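Local atomic coordinates of glutamine amido transferase (Methylobacillus flagellatus, PDB entry 3M3P), a protein that belongs to the glutamine amidotransferase family, with a mixed beta sheet flanked by helices, its particular role being undefined. Residues L134-W139 and A160-V165. Sequence-based numbering, arbitrary orientation.
Sequences LELFEW and ANQAYV
The polar part of this contact is made by E138 and Q162, whose side chains reach toward each other across the buried interior. OE2 of E138 lies 2.6 Å from OE1 of Q162 and 3.0 Å from NE2 of Q162, so one carboxylate oxygen faces the amide, with the two planes turned 57° apart. Each chain is bent at its second torsion, E138 at -71° and Q162 at -75°, and these bends bring carboxylate and amide together between segments 134-139 and 160-165, whose nearest CA atoms, those of L136 and Q162, are 9.1 Å apart. Beyond the pair, NE2 of Q162 is hydrogen-bonded to OG of S156 and to OE1 of E110, which probably fixes the rotation of the amide.

The nonpolar part belongs to L136. Its CD1 methyl lies 3.8 Å from CG of Q162, 3.6 Å from CD of Q162 and 3.5 Å from OE1 of Q162, so a branched aliphatic residue packs along both the stem and the amide of the glutamine. Strand 113-118 packs against L136 and E138.

The closeness of OE2 of E138 to OE1 of Q162 suggests that an acid group here probably holds a proton; OE1 of E110, also near OE2 of E138, makes this more likely, the ionisation perhaps being shifted by burial and by the like charge nearby.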
ATOM      1  N   LEU A 134     -10.666   5.016 -12.089  1.00  6.93           N
ATOM      2  CA  LEU A 134     -10.486   5.347 -10.673  1.00  7.30           C
ATOM      3  C   LEU A 134      -9.607   6.555 -10.549  1.00  7.41           C
ATOM      4  O   LEU A 134      -8.854   6.900 -11.448  1.00 10.86           O
ATOM      5  CB  LEU A 134      -9.850   4.146  -9.948  1.00  6.83           C
ATOM      6  CG  LEU A 134     -10.698   2.873  -9.883  1.00  7.89           C
ATOM      7  CD1 LEU A 134      -9.911   1.682  -9.306  1.00  8.95           C
ATOM      8  CD2 LEU A 134     -11.917   3.069  -8.971  1.00  9.33           C
ATOM      9  N   GLU A 135      -9.730   7.252  -9.457  1.00  6.57           N
ATOM     10  CA  GLU A 135      -8.786   8.295  -9.087  1.00  6.68           C
ATOM     11  C   GLU A 135      -7.896   7.788  -7.945  1.00  6.68           C
ATOM     12  O   GLU A 135      -8.359   7.272  -6.948  1.00  6.40           O
ATOM     13  CB  GLU A 135      -9.560   9.562  -8.658  1.00  7.26           C
ATOM     14  CG  GLU A 135      -8.594  10.610  -8.020  1.00  7.32           C
ATOM     15  CD  GLU A 135      -9.275  11.936  -7.842  1.00  7.52           C
ATOM     16  OE1 GLU A 135      -9.716  12.173  -6.703  1.00  8.68           O
ATOM     17  OE2 GLU A 135      -9.370  12.709  -8.788  1.00  8.43           O
ATOM     18  N   LEU A 136      -6.586   7.927  -8.118  1.00  5.68           N
ATOM     19  CA  LEU A 136      -5.591   7.460  -7.155  1.00  6.58           C
ATOM     20  C   LEU A 136      -4.891   8.626  -6.474  1.00  6.38           C
ATOM     21  O   LEU A 136      -4.678   9.674  -7.101  1.00  7.04           O
ATOM     22  CB  LEU A 136      -4.530   6.595  -7.816  1.00  6.57           C
ATOM     23  CG  LEU A 136      -5.018   5.508  -8.830  1.00  6.27           C
ATOM     24  CD1 LEU A 136      -3.860   4.639  -9.302  1.00  7.29           C
ATOM     25  CD2 LEU A 136      -6.081   4.658  -8.180  1.00  7.48           C
ATOM     26  N   PHE A 137      -4.528   8.466  -5.221  1.00  5.91           N
ATOM     27  CA  PHE A 137      -3.620   9.384  -4.535  1.00  5.57           C
ATOM     28  C   PHE A 137      -2.207   8.842  -4.619  1.00  5.21           C
ATOM     29  O   PHE A 137      -1.937   7.721  -4.209  1.00  6.07           O
ATOM     30  CB  PHE A 137      -3.976   9.611  -3.061  1.00  5.49           C
ATOM     31  CG  PHE A 137      -3.156  10.740  -2.468  1.00  5.19           C
ATOM     32  CD1 PHE A 137      -3.463  12.034  -2.769  1.00  6.95           C
ATOM     33  CD2 PHE A 137      -2.003  10.467  -1.745  1.00  6.47           C
ATOM     34  CE1 PHE A 137      -2.702  13.079  -2.234  1.00  8.80           C
ATOM     35  CE2 PHE A 137      -1.224  11.492  -1.239  1.00  7.55           C
ATOM     36  CZ  PHE A 137      -1.551  12.796  -1.492  1.00  8.85           C
ATOM     37  N   GLU A 138      -1.319   9.665  -5.142  1.00  5.65           N
ATOM     38  CA  GLU A 138       0.071   9.290  -5.404  1.00  5.75           C
ATOM     39  C   GLU A 138       1.057  10.220  -4.732  1.00  4.71           C
ATOM     40  O   GLU A 138       0.830  11.429  -4.689  1.00  5.04           O
ATOM     41  CB  GLU A 138       0.326   9.379  -6.912  1.00  7.21           C
ATOM     42  CG  GLU A 138      -0.513   8.407  -7.801  1.00  6.79           C
ATOM     43  CD  GLU A 138      -0.152   6.967  -7.713  1.00  5.51           C
ATOM     44  OE1 GLU A 138       0.790   6.561  -7.004  1.00  6.81           O
ATOM     45  OE2 GLU A 138      -0.940   6.226  -8.403  1.00  6.85           O
ATOM     46  N   TRP A 139       2.199   9.675  -4.332  1.00  5.65           N
ATOM     47  CA  TRP A 139       3.349  10.507  -3.933  1.00  6.08           C
ATOM     48  C   TRP A 139       4.585   9.623  -4.009  1.00  5.18           C
ATOM     49  O   TRP A 139       5.045   9.063  -3.036  1.00  7.23           O
ATOM     50  CB  TRP A 139       3.128  11.169  -2.575  1.00  5.72           C
ATOM     51  CG  TRP A 139       4.093  12.279  -2.271  1.00  5.80           C
ATOM     52  CD1 TRP A 139       5.437  12.348  -2.590  1.00  6.23           C
ATOM     53  CD2 TRP A 139       3.806  13.455  -1.538  1.00  5.96           C
ATOM     54  NE1 TRP A 139       5.964  13.514  -2.114  1.00  6.56           N
ATOM     55  CE2 TRP A 139       4.983  14.218  -1.468  1.00  5.72           C
ATOM     56  CE3 TRP A 139       2.635  13.945  -0.943  1.00  6.52           C
ATOM     57  CZ2 TRP A 139       5.048  15.433  -0.759  1.00  7.69           C
ATOM     58  CZ3 TRP A 139       2.699  15.167  -0.248  1.00  7.65           C
ATOM     59  CH2 TRP A 139       3.897  15.882  -0.168  1.00  8.19           C
ATOM     60  N   ALA A 160       2.578   2.631 -15.315  1.00  6.63           N
ATOM     61  CA  ALA A 160       1.770   1.513 -15.738  1.00  6.74           C
ATOM     62  C   ALA A 160       1.471   0.573 -14.576  1.00  6.89           C
ATOM     63  O   ALA A 160       0.400  -0.038 -14.531  1.00  5.39           O
ATOM     64  CB  ALA A 160       2.478   0.784 -16.851  1.00  6.86           C
ATOM     65  N   ASN A 161       2.402   0.392 -13.658  1.00  6.72           N
ATOM     66  CA  ASN A 161       2.321  -0.620 -12.606  1.00  6.04           C
ATOM     67  C   ASN A 161       1.730  -0.066 -11.329  1.00  6.54           C
ATOM     68  O   ASN A 161       2.426   0.146 -10.320  1.00  7.02           O
ATOM     69  CB  ASN A 161       3.712  -1.271 -12.438  1.00  7.21           C
ATOM     70  CG  ASN A 161       4.048  -2.112 -13.595  1.00  8.41           C
ATOM     71  OD1 ASN A 161       3.138  -2.472 -14.401  1.00  9.97           O
ATOM     72  ND2 ASN A 161       5.300  -2.494 -13.686  1.00  8.95           N
ATOM     73  N   GLN A 162       0.440   0.235 -11.341  1.00  5.22           N
ATOM     74  CA  GLN A 162      -0.235   0.717 -10.159  1.00  5.66           C
ATOM     75  C   GLN A 162      -0.618  -0.354  -9.142  1.00  6.31           C
ATOM     76  O   GLN A 162      -0.628  -0.075  -7.924  1.00  5.80           O
ATOM     77  CB  GLN A 162      -1.454   1.595 -10.459  1.00  5.68           C
ATOM     78  CG  GLN A 162      -1.136   2.845 -11.205  1.00  5.41           C
ATOM     79  CD  GLN A 162      -0.475   3.888 -10.347  1.00  5.91           C
ATOM     80  OE1 GLN A 162      -0.478   3.802  -9.122  1.00  6.58           O
ATOM     81  NE2 GLN A 162       0.002   4.915 -10.985  1.00  7.22           N
ATOM     82  N   ALA A 163      -0.986  -1.551  -9.555  1.00  6.32           N
ATOM     83  CA  ALA A 163      -1.403  -2.612  -8.598  1.00  6.04           C
ATOM     84  C   ALA A 163      -1.260  -3.946  -9.277  1.00  5.66           C
ATOM     85  O   ALA A 163      -1.359  -4.097 -10.527  1.00  5.84           O
ATOM     86  CB  ALA A 163      -2.807  -2.377  -8.061  1.00  5.52           C
ATOM     87  N   TYR A 164      -1.039  -4.960  -8.480  1.00  5.74           N
ATOM     88  CA  TYR A 164      -1.012  -6.345  -8.926  1.00  5.37           C
ATOM     89  C   TYR A 164      -1.578  -7.199  -7.797  1.00  5.36           C
ATOM     90  O   TYR A 164      -1.534  -6.799  -6.624  1.00  5.47           O
ATOM     91  CB  TYR A 164       0.432  -6.813  -9.275  1.00  5.37           C
ATOM     92  CG  TYR A 164       1.377  -6.672  -8.123  1.00  5.21           C
ATOM     93  CD1 TYR A 164       1.464  -7.651  -7.096  1.00  5.48           C
ATOM     94  CD2 TYR A 164       2.109  -5.505  -7.962  1.00  5.82           C
ATOM     95  CE1 TYR A 164       2.239  -7.426  -5.981  1.00  6.03           C
ATOM     96  CE2 TYR A 164       2.920  -5.291  -6.848  1.00  5.99           C
ATOM     97  CZ  TYR A 164       2.973  -6.243  -5.876  1.00  6.00           C
ATOM     98  OH  TYR A 164       3.722  -6.050  -4.725  1.00  6.78           O
ATOM     99  N   VAL A 165      -2.018  -8.411  -8.132  1.00  5.54           N
ATOM    100  CA  VAL A 165      -2.441  -9.416  -7.155  0.50  6.52           C
ATOM    101  C   VAL A 165      -1.677 -10.691  -7.372  1.00  7.08           C
ATOM    102  O   VAL A 165      -1.380 -11.070  -8.514  1.00  7.54           O
ATOM    103  CB  VAL A 165      -3.993  -9.680  -7.135  0.50  7.27           C
ATOM    104  CG1 VAL A 165      -4.781  -8.490  -6.489  0.50  8.12           C
ATOM    105  CG2 VAL A 165      -4.539 -10.055  -8.539  0.50  6.73           C
TER